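Local coordinates for protein LbaCas13a H328A (C2c2) (Lachnospiraceae bacterium NK4A179, PDB 5WLH) that binds precursor CRISPR RNA as the Cas13a effector of its CRISPR system and probably uses the guide to direct RNA cleavage, preferentially at adenosine, at residues 984-995 / 1034-1045. Numbering follows the deposited sequence.
Sequences YFKDDEVYAEYI and HPKLNRNIILSK. With nucleotides of chain B.
Tyr984 begins the pairing by offering a ring face to Ile1042, whose CG2 sits 3.6 Å from the ring centroid, 10° off the normal, in a CH-pi contact. Its hydroxyl looks past this contact to Ser978 N. Phe985 then receives Lys1045 over one face: NZ lies 4.6 Å from the ring centroid in a cation-pi interaction, while CE rests against the rim at CE2. The same ammonium makes a weak bond to Tyr984 O and a further hydrogen bond to Gln516, so aromatic surface and oxygen acceptors share one charge. Asp987 caps helix 988-995, its OD1 accepting from Val990 N. On the first turn, Asp988 turns its carboxylate to His1034 ND1, although the modelled separation is too short to be trusted in detail, and its CB packs on Pro1035 CD. With CG anti to the backbone N (chi1 179°), Tyr991 extends its ring toward the residues before helix 1039-1045. Tyr991 OH donates to Lys1036 O at 2.6 Å, with that oxygen in the plane of the ring, and Pro1035 CB lies 3.8 Å from Tyr991 CE2. Tyr994 meets Ile1041 CG2 at its ring edge, 3.7 Å from CD2, while Lys1045 passes over its face, CD lying 3.5 Å from CZ. Finally, Ile995 joins Pro1035, and Leu1012 of helix 1008-1017 touches both.

Helices 988-995 and 1039-1045 thus cross almost perpendicularly, at 86°, with Tyr991 and Tyr994 packing against Ile1041 between them. Beyond the interface, Arg1039 holds its guanidinium between Leu1043 and A36 of chain B. The chemistry implies an apolar, tyrosine-lined centre with charged groups at both ends, whose buried Tyr991 hydroxyl is satisfied by a backbone carbonyl, just before the helix that carries this RNA-contacting arginine.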
ATOM      1  N   TYR A 984     -29.275 -19.732 -11.574  1.00 31.58           N
ATOM      2  CA  TYR A 984     -28.142 -20.119 -10.749  1.00 36.98           C
ATOM      3  C   TYR A 984     -28.170 -21.571 -10.311  1.00 39.83           C
ATOM      4  O   TYR A 984     -27.108 -22.126 -10.009  1.00 39.19           O
ATOM      5  CB  TYR A 984     -28.064 -19.218  -9.506  1.00 36.27           C
ATOM      6  CG  TYR A 984     -27.993 -17.755  -9.879  1.00 36.06           C
ATOM      7  CD1 TYR A 984     -26.834 -17.215 -10.434  1.00 35.05           C
ATOM      8  CD2 TYR A 984     -29.083 -16.922  -9.701  1.00 32.87           C
ATOM      9  CE1 TYR A 984     -26.772 -15.878 -10.794  1.00 33.87           C
ATOM     10  CE2 TYR A 984     -29.035 -15.589 -10.058  1.00 36.01           C
ATOM     11  CZ  TYR A 984     -27.871 -15.070 -10.597  1.00 32.66           C
ATOM     12  OH  TYR A 984     -27.832 -13.751 -10.953  1.00 31.73           O
ATOM     13  N   PHE A 985     -29.336 -22.206 -10.287  1.00 42.77           N
ATOM     14  CA  PHE A 985     -29.439 -23.592  -9.867  1.00 41.68           C
ATOM     15  C   PHE A 985     -30.454 -24.303 -10.756  1.00 43.04           C
ATOM     16  O   PHE A 985     -31.357 -23.681 -11.322  1.00 40.17           O
ATOM     17  CB  PHE A 985     -29.833 -23.696  -8.385  1.00 39.51           C
ATOM     18  CG  PHE A 985     -28.863 -23.017  -7.439  1.00 39.50           C
ATOM     19  CD1 PHE A 985     -29.005 -21.675  -7.115  1.00 39.33           C
ATOM     20  CD2 PHE A 985     -27.826 -23.727  -6.859  1.00 40.12           C
ATOM     21  CE1 PHE A 985     -28.119 -21.055  -6.245  1.00 35.75           C
ATOM     22  CE2 PHE A 985     -26.939 -23.109  -5.985  1.00 40.17           C
ATOM     23  CZ  PHE A 985     -27.087 -21.778  -5.679  1.00 35.88           C
ATOM     24  N   LYS A 986     -30.280 -25.624 -10.881  1.00 53.89           N
ATOM     25  CA  LYS A 986     -31.166 -26.408 -11.740  1.00 59.05           C
ATOM     26  C   LYS A 986     -32.617 -26.311 -11.275  1.00 57.09           C
ATOM     27  O   LYS A 986     -33.523 -26.119 -12.094  1.00 57.18           O
ATOM     28  CB  LYS A 986     -30.707 -27.868 -11.781  1.00 60.96           C
ATOM     29  CG  LYS A 986     -31.581 -28.795 -12.623  1.00 65.00           C
ATOM     30  CD  LYS A 986     -31.966 -28.180 -13.972  1.00 67.24           C
ATOM     31  CE  LYS A 986     -32.881 -29.139 -14.747  1.00 70.03           C
ATOM     32  NZ  LYS A 986     -32.903 -28.930 -16.219  1.00 65.29           N
ATOM     33  N   ASP A 987     -32.859 -26.417  -9.972  1.00 56.43           N
ATOM     34  CA  ASP A 987     -34.217 -26.355  -9.450  1.00 57.92           C
ATOM     35  C   ASP A 987     -34.161 -25.916  -7.991  1.00 59.02           C
ATOM     36  O   ASP A 987     -33.084 -25.746  -7.413  1.00 55.98           O
ATOM     37  CB  ASP A 987     -34.934 -27.701  -9.607  1.00 57.62           C
ATOM     38  CG  ASP A 987     -34.082 -28.875  -9.166  1.00 58.06           C
ATOM     39  OD1 ASP A 987     -33.451 -28.792  -8.095  1.00 54.69           O
ATOM     40  OD2 ASP A 987     -34.046 -29.889  -9.896  1.00 62.64           O
ATOM     41  N   ASP A 988     -35.344 -25.747  -7.394  1.00 58.96           N
ATOM     42  CA  ASP A 988     -35.427 -25.348  -5.995  1.00 57.03           C
ATOM     43  C   ASP A 988     -34.744 -26.341  -5.069  1.00 56.88           C
ATOM     44  O   ASP A 988     -34.347 -25.962  -3.962  1.00 58.79           O
ATOM     45  CB  ASP A 988     -36.887 -25.182  -5.578  1.00 59.07           C
ATOM     46  CG  ASP A 988     -37.580 -24.057  -6.312  1.00 64.06           C
ATOM     47  OD1 ASP A 988     -36.889 -23.262  -6.983  1.00 66.92           O
ATOM     48  OD2 ASP A 988     -38.824 -23.974  -6.218  1.00 66.17           O
ATOM     49  N   GLU A 989     -34.579 -27.593  -5.498  1.00 55.82           N
ATOM     50  CA  GLU A 989     -33.990 -28.601  -4.622  1.00 55.19           C
ATOM     51  C   GLU A 989     -32.482 -28.423  -4.482  1.00 53.58           C
ATOM     52  O   GLU A 989     -31.951 -28.467  -3.369  1.00 53.89           O
ATOM     53  CB  GLU A 989     -34.317 -30.009  -5.128  1.00 54.41           C
ATOM     54  CG  GLU A 989     -33.530 -31.112  -4.425  1.00 51.76           C
ATOM     55  CD  GLU A 989     -33.927 -31.292  -2.965  1.00 55.96           C
ATOM     56  OE1 GLU A 989     -33.213 -32.014  -2.238  1.00 59.21           O
ATOM     57  OE2 GLU A 989     -34.954 -30.722  -2.540  1.00 55.17           O
ATOM     58  N   VAL A 990     -31.768 -28.243  -5.598  1.00 51.76           N
ATOM     59  CA  VAL A 990     -30.330 -28.003  -5.501  1.00 50.43           C
ATOM     60  C   VAL A 990     -30.060 -26.658  -4.840  1.00 45.41           C
ATOM     61  O   VAL A 990     -29.088 -26.504  -4.093  1.00 52.66           O
ATOM     62  CB  VAL A 990     -29.651 -28.098  -6.881  1.00 53.35           C
ATOM     63  CG1 VAL A 990     -29.393 -29.547  -7.253  1.00 55.20           C
ATOM     64  CG2 VAL A 990     -30.490 -27.409  -7.940  1.00 54.38           C
ATOM     65  N   TYR A 991     -30.914 -25.666  -5.098  1.00 41.38           N
ATOM     66  CA  TYR A 991     -30.774 -24.381  -4.419  1.00 40.85           C
ATOM     67  C   TYR A 991     -30.915 -24.548  -2.912  1.00 43.54           C
ATOM     68  O   TYR A 991     -30.076 -24.067  -2.142  1.00 41.27           O
ATOM     69  CB  TYR A 991     -31.807 -23.386  -4.946  1.00 41.48           C
ATOM     70  CG  TYR A 991     -31.754 -22.029  -4.271  1.00 42.97           C
ATOM     71  CD1 TYR A 991     -30.539 -21.457  -3.908  1.00 40.97           C
ATOM     72  CD2 TYR A 991     -32.911 -21.320  -4.005  1.00 43.27           C
ATOM     73  CE1 TYR A 991     -30.485 -20.226  -3.294  1.00 39.75           C
ATOM     74  CE2 TYR A 991     -32.867 -20.086  -3.389  1.00 44.43           C
ATOM     75  CZ  TYR A 991     -31.650 -19.542  -3.034  1.00 42.81           C
ATOM     76  OH  TYR A 991     -31.602 -18.316  -2.417  1.00 40.36           O
ATOM     77  N   ALA A 992     -31.968 -25.242  -2.472  1.00 48.27           N
ATOM     78  CA  ALA A 992     -32.171 -25.451  -1.042  1.00 44.78           C
ATOM     79  C   ALA A 992     -31.008 -26.215  -0.425  1.00 42.30           C
ATOM     80  O   ALA A 992     -30.602 -25.938   0.710  1.00 45.48           O
ATOM     81  CB  ALA A 992     -33.485 -26.194  -0.804  1.00 48.27           C
ATOM     82  N   GLU A 993     -30.457 -27.184  -1.158  1.00 45.24           N
ATOM     83  CA  GLU A 993     -29.289 -27.905  -0.659  1.00 47.58           C
ATOM     84  C   GLU A 993     -28.071 -26.996  -0.562  1.00 47.22           C
ATOM     85  O   GLU A 993     -27.245 -27.153   0.345  1.00 44.23           O
ATOM     86  CB  GLU A 993     -28.987 -29.103  -1.561  1.00 51.93           C
ATOM     87  CG  GLU A 993     -27.786 -29.924  -1.118  1.00 58.58           C
ATOM     88  CD  GLU A 993     -27.673 -31.238  -1.866  1.00 66.09           C
ATOM     89  OE1 GLU A 993     -26.939 -32.133  -1.390  1.00 67.25           O
ATOM     90  OE2 GLU A 993     -28.317 -31.374  -2.930  1.00 69.61           O
ATOM     91  N   TYR A 994     -27.939 -26.046  -1.488  1.00 45.74           N
ATOM     92  CA  TYR A 994     -26.842 -25.089  -1.402  1.00 44.88           C
ATOM     93  C   TYR A 994     -26.996 -24.181  -0.184  1.00 42.54           C
ATOM     94  O   TYR A 994     -26.022 -23.925   0.534  1.00 46.10           O
ATOM     95  CB  TYR A 994     -26.767 -24.270  -2.688  1.00 45.85           C
ATOM     96  CG  TYR A 994     -25.478 -23.505  -2.824  1.00 47.00           C
ATOM     97  CD1 TYR A 994     -24.328 -24.123  -3.293  1.00 47.19           C
ATOM     98  CD2 TYR A 994     -25.404 -22.169  -2.456  1.00 50.69           C
ATOM     99  CE1 TYR A 994     -23.143 -23.431  -3.407  1.00 47.01           C
ATOM    100  CE2 TYR A 994     -24.227 -21.467  -2.565  1.00 49.46           C
ATOM    101  CZ  TYR A 994     -23.100 -22.102  -3.039  1.00 50.81           C
ATOM    102  OH  TYR A 994     -21.926 -21.397  -3.144  1.00 53.67           O
ATOM    103  N   ILE A 995     -28.216 -23.698   0.069  1.00 41.18           N
ATOM    104  CA  ILE A 995     -28.481 -22.866   1.242  1.00 39.59           C
ATOM    105  C   ILE A 995     -28.085 -23.586   2.524  1.00 43.17           C
ATOM    106  O   ILE A 995     -27.619 -22.957   3.483  1.00 42.25           O
ATOM    107  CB  ILE A 995     -29.967 -22.455   1.262  1.00 39.82           C
ATOM    108  CG1 ILE A 995     -30.315 -21.659   0.007  1.00 38.75           C
ATOM    109  CG2 ILE A 995     -30.300 -21.682   2.523  1.00 40.16           C
ATOM    110  CD1 ILE A 995     -31.788 -21.663  -0.332  1.00 41.46           C
ATOM    111  N   HIS A1034     -41.380 -21.101  -3.708  1.00 71.29           N
ATOM    112  CA  HIS A1034     -39.988 -21.483  -3.854  1.00 66.54           C
ATOM    113  C   HIS A1034     -39.149 -20.838  -2.763  1.00 60.17           C
ATOM    114  O   HIS A1034     -39.542 -19.811  -2.193  1.00 61.03           O
ATOM    115  CB  HIS A1034     -39.465 -21.057  -5.233  1.00 67.78           C
ATOM    116  CG  HIS A1034     -40.424 -21.335  -6.347  1.00 69.36           C
ATOM    117  ND1 HIS A1034     -40.507 -22.562  -6.969  1.00 70.41           N
ATOM    118  CD2 HIS A1034     -41.351 -20.548  -6.941  1.00 69.86           C
ATOM    119  CE1 HIS A1034     -41.439 -22.517  -7.904  1.00 70.69           C
ATOM    120  NE2 HIS A1034     -41.967 -21.307  -7.908  1.00 70.29           N
ATOM    121  N   PRO A1035     -37.991 -21.413  -2.436  1.00 54.66           N
ATOM    122  CA  PRO A1035     -37.080 -20.736  -1.508  1.00 51.89           C
ATOM    123  C   PRO A1035     -36.781 -19.327  -2.002  1.00 48.57           C
ATOM    124  O   PRO A1035     -36.807 -19.047  -3.204  1.00 48.98           O
ATOM    125  CB  PRO A1035     -35.831 -21.624  -1.519  1.00 51.67           C
ATOM    126  CG  PRO A1035     -36.332 -22.968  -1.953  1.00 52.80           C
ATOM    127  CD  PRO A1035     -37.448 -22.698  -2.910  1.00 51.62           C
ATOM    128  N   LYS A1036     -36.542 -18.425  -1.057  1.00 46.63           N
ATOM    129  CA  LYS A1036     -36.294 -17.039  -1.421  1.00 46.68           C
ATOM    130  C   LYS A1036     -34.922 -16.915  -2.072  1.00 42.41           C
ATOM    131  O   LYS A1036     -33.931 -17.442  -1.558  1.00 38.40           O
ATOM    132  CB  LYS A1036     -36.387 -16.137  -0.192  1.00 47.46           C
ATOM    133  CG  LYS A1036     -36.457 -14.656  -0.521  1.00 48.80           C
ATOM    134  CD  LYS A1036     -36.249 -13.813   0.716  1.00 52.22           C
ATOM    135  CE  LYS A1036     -35.872 -12.387   0.352  1.00 56.59           C
ATOM    136  NZ  LYS A1036     -35.374 -11.642   1.546  1.00 60.64           N
ATOM    137  N   LEU A1037     -34.867 -16.235  -3.212  1.00 43.23           N
ATOM    138  CA  LEU A1037     -33.584 -15.934  -3.839  1.00 42.78           C
ATOM    139  C   LEU A1037     -32.821 -14.989  -2.921  1.00 39.69           C
ATOM    140  O   LEU A1037     -33.244 -13.850  -2.700  1.00 42.04           O
ATOM    141  CB  LEU A1037     -33.798 -15.327  -5.222  1.00 49.16           C
ATOM    142  CG  LEU A1037     -32.656 -15.396  -6.246  1.00 53.36           C
ATOM    143  CD1 LEU A1037     -31.489 -14.494  -5.855  1.00 57.55           C
ATOM    144  CD2 LEU A1037     -32.173 -16.820  -6.417  1.00 54.27           C
ATOM    145  N   ASN A1038     -31.714 -15.468  -2.360  1.00 34.52           N
ATOM    146  CA  ASN A1038     -30.923 -14.689  -1.420  1.00 35.70           C
ATOM    147  C   ASN A1038     -29.692 -14.135  -2.134  1.00 35.72           C
ATOM    148  O   ASN A1038     -28.805 -14.893  -2.543  1.00 30.35           O
ATOM    149  CB  ASN A1038     -30.522 -15.525  -0.206  1.00 39.20           C
ATOM    150  CG  ASN A1038     -29.827 -14.703   0.854  1.00 42.74           C
ATOM    151  OD1 ASN A1038     -28.668 -14.314   0.686  1.00 40.44           O
ATOM    152  ND2 ASN A1038     -30.533 -14.420   1.954  1.00 40.38           N
ATOM    153  N   ARG A1039     -29.647 -12.810  -2.244  1.00 31.46           N
ATOM    154  CA  ARG A1039     -28.569 -12.101  -2.921  1.00 31.65           C
ATOM    155  C   ARG A1039     -27.186 -12.512  -2.419  1.00 32.55           C
ATOM    156  O   ARG A1039     -26.268 -12.756  -3.213  1.00 33.00           O
ATOM    157  CB  ARG A1039     -28.790 -10.611  -2.712  1.00 37.77           C
ATOM    158  CG  ARG A1039     -27.919  -9.769  -3.513  1.00 40.64           C
ATOM    159  CD  ARG A1039     -28.570  -8.442  -3.768  1.00 41.89           C
ATOM    160  NE  ARG A1039     -27.668  -7.678  -4.597  1.00 33.72           N
ATOM    161  CZ  ARG A1039     -26.578  -7.110  -4.111  1.00 33.99           C
ATOM    162  NH1 ARG A1039     -26.319  -7.201  -2.809  1.00 37.22           N
ATOM    163  NH2 ARG A1039     -25.769  -6.437  -4.909  1.00 32.77           N
ATOM    164  N   ASN A1040     -27.010 -12.575  -1.102  1.00 29.29           N
ATOM    165  CA  ASN A1040     -25.694 -12.884  -0.553  1.00 32.63           C
ATOM    166  C   ASN A1040     -25.299 -14.332  -0.818  1.00 33.70           C
ATOM    167  O   ASN A1040     -24.113 -14.634  -1.016  1.00 29.50           O
ATOM    168  CB  ASN A1040     -25.673 -12.582   0.944  1.00 31.55           C
ATOM    169  CG  ASN A1040     -25.857 -11.098   1.237  1.00 35.65           C
ATOM    170  OD1 ASN A1040     -25.517 -10.239   0.415  1.00 38.66           O
ATOM    171  ND2 ASN A1040     -26.407 -10.793   2.396  1.00 34.65           N
ATOM    172  N   ILE A1041     -26.269 -15.243  -0.818  1.00 34.02           N
ATOM    173  CA  ILE A1041     -25.972 -16.633  -1.155  1.00 30.17           C
ATOM    174  C   ILE A1041     -25.476 -16.730  -2.592  1.00 28.00           C
ATOM    175  O   ILE A1041     -24.485 -17.407  -2.874  1.00 29.90           O
ATOM    176  CB  ILE A1041     -27.209 -17.519  -0.921  1.00 30.83           C
ATOM    177  CG1 ILE A1041     -27.546 -17.578   0.573  1.00 32.80           C
ATOM    178  CG2 ILE A1041     -26.981 -18.920  -1.486  1.00 31.42           C
ATOM    179  CD1 ILE A1041     -26.672 -18.483   1.369  1.00 33.63           C
ATOM    180  N   ILE A1042     -26.158 -16.057  -3.520  1.00 28.08           N
ATOM    181  CA  ILE A1042     -25.754 -16.150  -4.920  1.00 28.57           C
ATOM    182  C   ILE A1042     -24.410 -15.456  -5.130  1.00 27.85           C
ATOM    183  O   ILE A1042     -23.538 -15.969  -5.837  1.00 28.35           O
ATOM    184  CB  ILE A1042     -26.849 -15.588  -5.847  1.00 29.34           C
ATOM    185  CG1 ILE A1042     -27.959 -16.623  -6.059  1.00 36.54           C
ATOM    186  CG2 ILE A1042     -26.285 -15.307  -7.232  1.00 28.18           C
ATOM    187  CD1 ILE A1042     -28.843 -16.843  -4.894  1.00 46.35           C
ATOM    188  N   LEU A1043     -24.207 -14.296  -4.490  1.00 27.12           N
ATOM    189  CA  LEU A1043     -22.918 -13.618  -4.621  1.00 26.41           C
ATOM    190  C   LEU A1043     -21.788 -14.476  -4.063  1.00 27.48           C
ATOM    191  O   LEU A1043     -20.679 -14.492  -4.607  1.00 28.32           O
ATOM    192  CB  LEU A1043     -22.964 -12.259  -3.920  1.00 23.03           C
ATOM    193  CG  LEU A1043     -23.792 -11.173  -4.604  1.00 27.63           C
ATOM    194  CD1 LEU A1043     -23.866  -9.957  -3.709  1.00 28.62           C
ATOM    195  CD2 LEU A1043     -23.226 -10.791  -5.984  1.00 29.26           C
ATOM    196  N   SER A1044     -22.044 -15.194  -2.970  1.00 28.23           N
ATOM    197  CA  SER A1044     -21.012 -16.082  -2.433  1.00 31.80           C
ATOM    198  C   SER A1044     -20.760 -17.266  -3.367  1.00 33.49           C
ATOM    199  O   SER A1044     -19.631 -17.762  -3.453  1.00 31.14           O
ATOM    200  CB  SER A1044     -21.415 -16.545  -1.033  1.00 36.54           C
ATOM    201  OG  SER A1044     -22.213 -17.708  -1.103  1.00 44.65           O
ATOM    202  N   LYS A1045     -21.786 -17.698  -4.103  1.00 29.17           N
ATOM    203  CA  LYS A1045     -21.621 -18.785  -5.067  1.00 30.48           C
ATOM    204  C   LYS A1045     -20.825 -18.333  -6.289  1.00 29.88           C
ATOM    205  O   LYS A1045     -20.001 -19.087  -6.814  1.00 32.57           O
ATOM    206  CB  LYS A1045     -22.995 -19.315  -5.484  1.00 37.21           C
ATOM    207  CG  LYS A1045     -23.014 -20.162  -6.759  1.00 44.88           C
ATOM    208  CD  LYS A1045     -22.825 -21.638  -6.454  1.00 52.27           C
ATOM    209  CE  LYS A1045     -23.612 -22.537  -7.418  1.00 54.91           C
ATOM    210  NZ  LYS A1045     -23.950 -21.884  -8.725  1.00 54.00           N
TER
ATOM    211  P     A B  36     -25.357   0.204  -4.255  1.00 27.22           P
ATOM    212  OP1   A B  36     -26.659   0.072  -4.945  1.00 29.51           O
ATOM    213  OP2   A B  36     -24.784   1.537  -3.972  1.00 30.02           O
ATOM    214  O5'   A B  36     -25.399  -0.567  -2.876  1.00 30.66           O
ATOM    215  C5'   A B  36     -26.273  -0.142  -1.845  1.00 33.38           C
ATOM    216  C4'   A B  36     -26.997  -1.314  -1.242  1.00 32.28           C
ATOM    217  O4'   A B  36     -27.808  -1.973  -2.251  1.00 34.17           O
ATOM    218  C3'   A B  36     -26.115  -2.397  -0.660  1.00 36.36           C
ATOM    219  O3'   A B  36     -26.906  -3.029   0.346  1.00 41.75           O
ATOM    220  C2'   A B  36     -25.946  -3.341  -1.853  1.00 34.23           C
ATOM    221  O2'   A B  36     -25.524  -4.644  -1.527  1.00 34.76           O
ATOM    222  C1'   A B  36     -27.358  -3.312  -2.430  1.00 33.07           C
ATOM    223  N9    A B  36     -27.495  -3.594  -3.854  1.00 33.56           N
ATOM    224  C8    A B  36     -26.714  -3.196  -4.912  1.00 29.14           C
ATOM    225  N7    A B  36     -27.196  -3.567  -6.076  1.00 33.32           N
ATOM    226  C5    A B  36     -28.385  -4.220  -5.760  1.00 39.16           C
ATOM    227  C6    A B  36     -29.375  -4.844  -6.546  1.00 39.93           C
ATOM    228  N6    A B  36     -29.316  -4.919  -7.881  1.00 39.89           N
ATOM    229  N1    A B  36     -30.433  -5.399  -5.908  1.00 40.02           N
ATOM    230  C2    A B  36     -30.495  -5.326  -4.575  1.00 39.64           C
ATOM    231  N3    A B  36     -29.631  -4.762  -3.734  1.00 42.65           N
ATOM    232  C4    A B  36     -28.588  -4.225  -4.399  1.00 37.40           C
TER
HETATM  233  O   HOH W   1     -18.638 -20.382  -3.766  1.00 40.21           O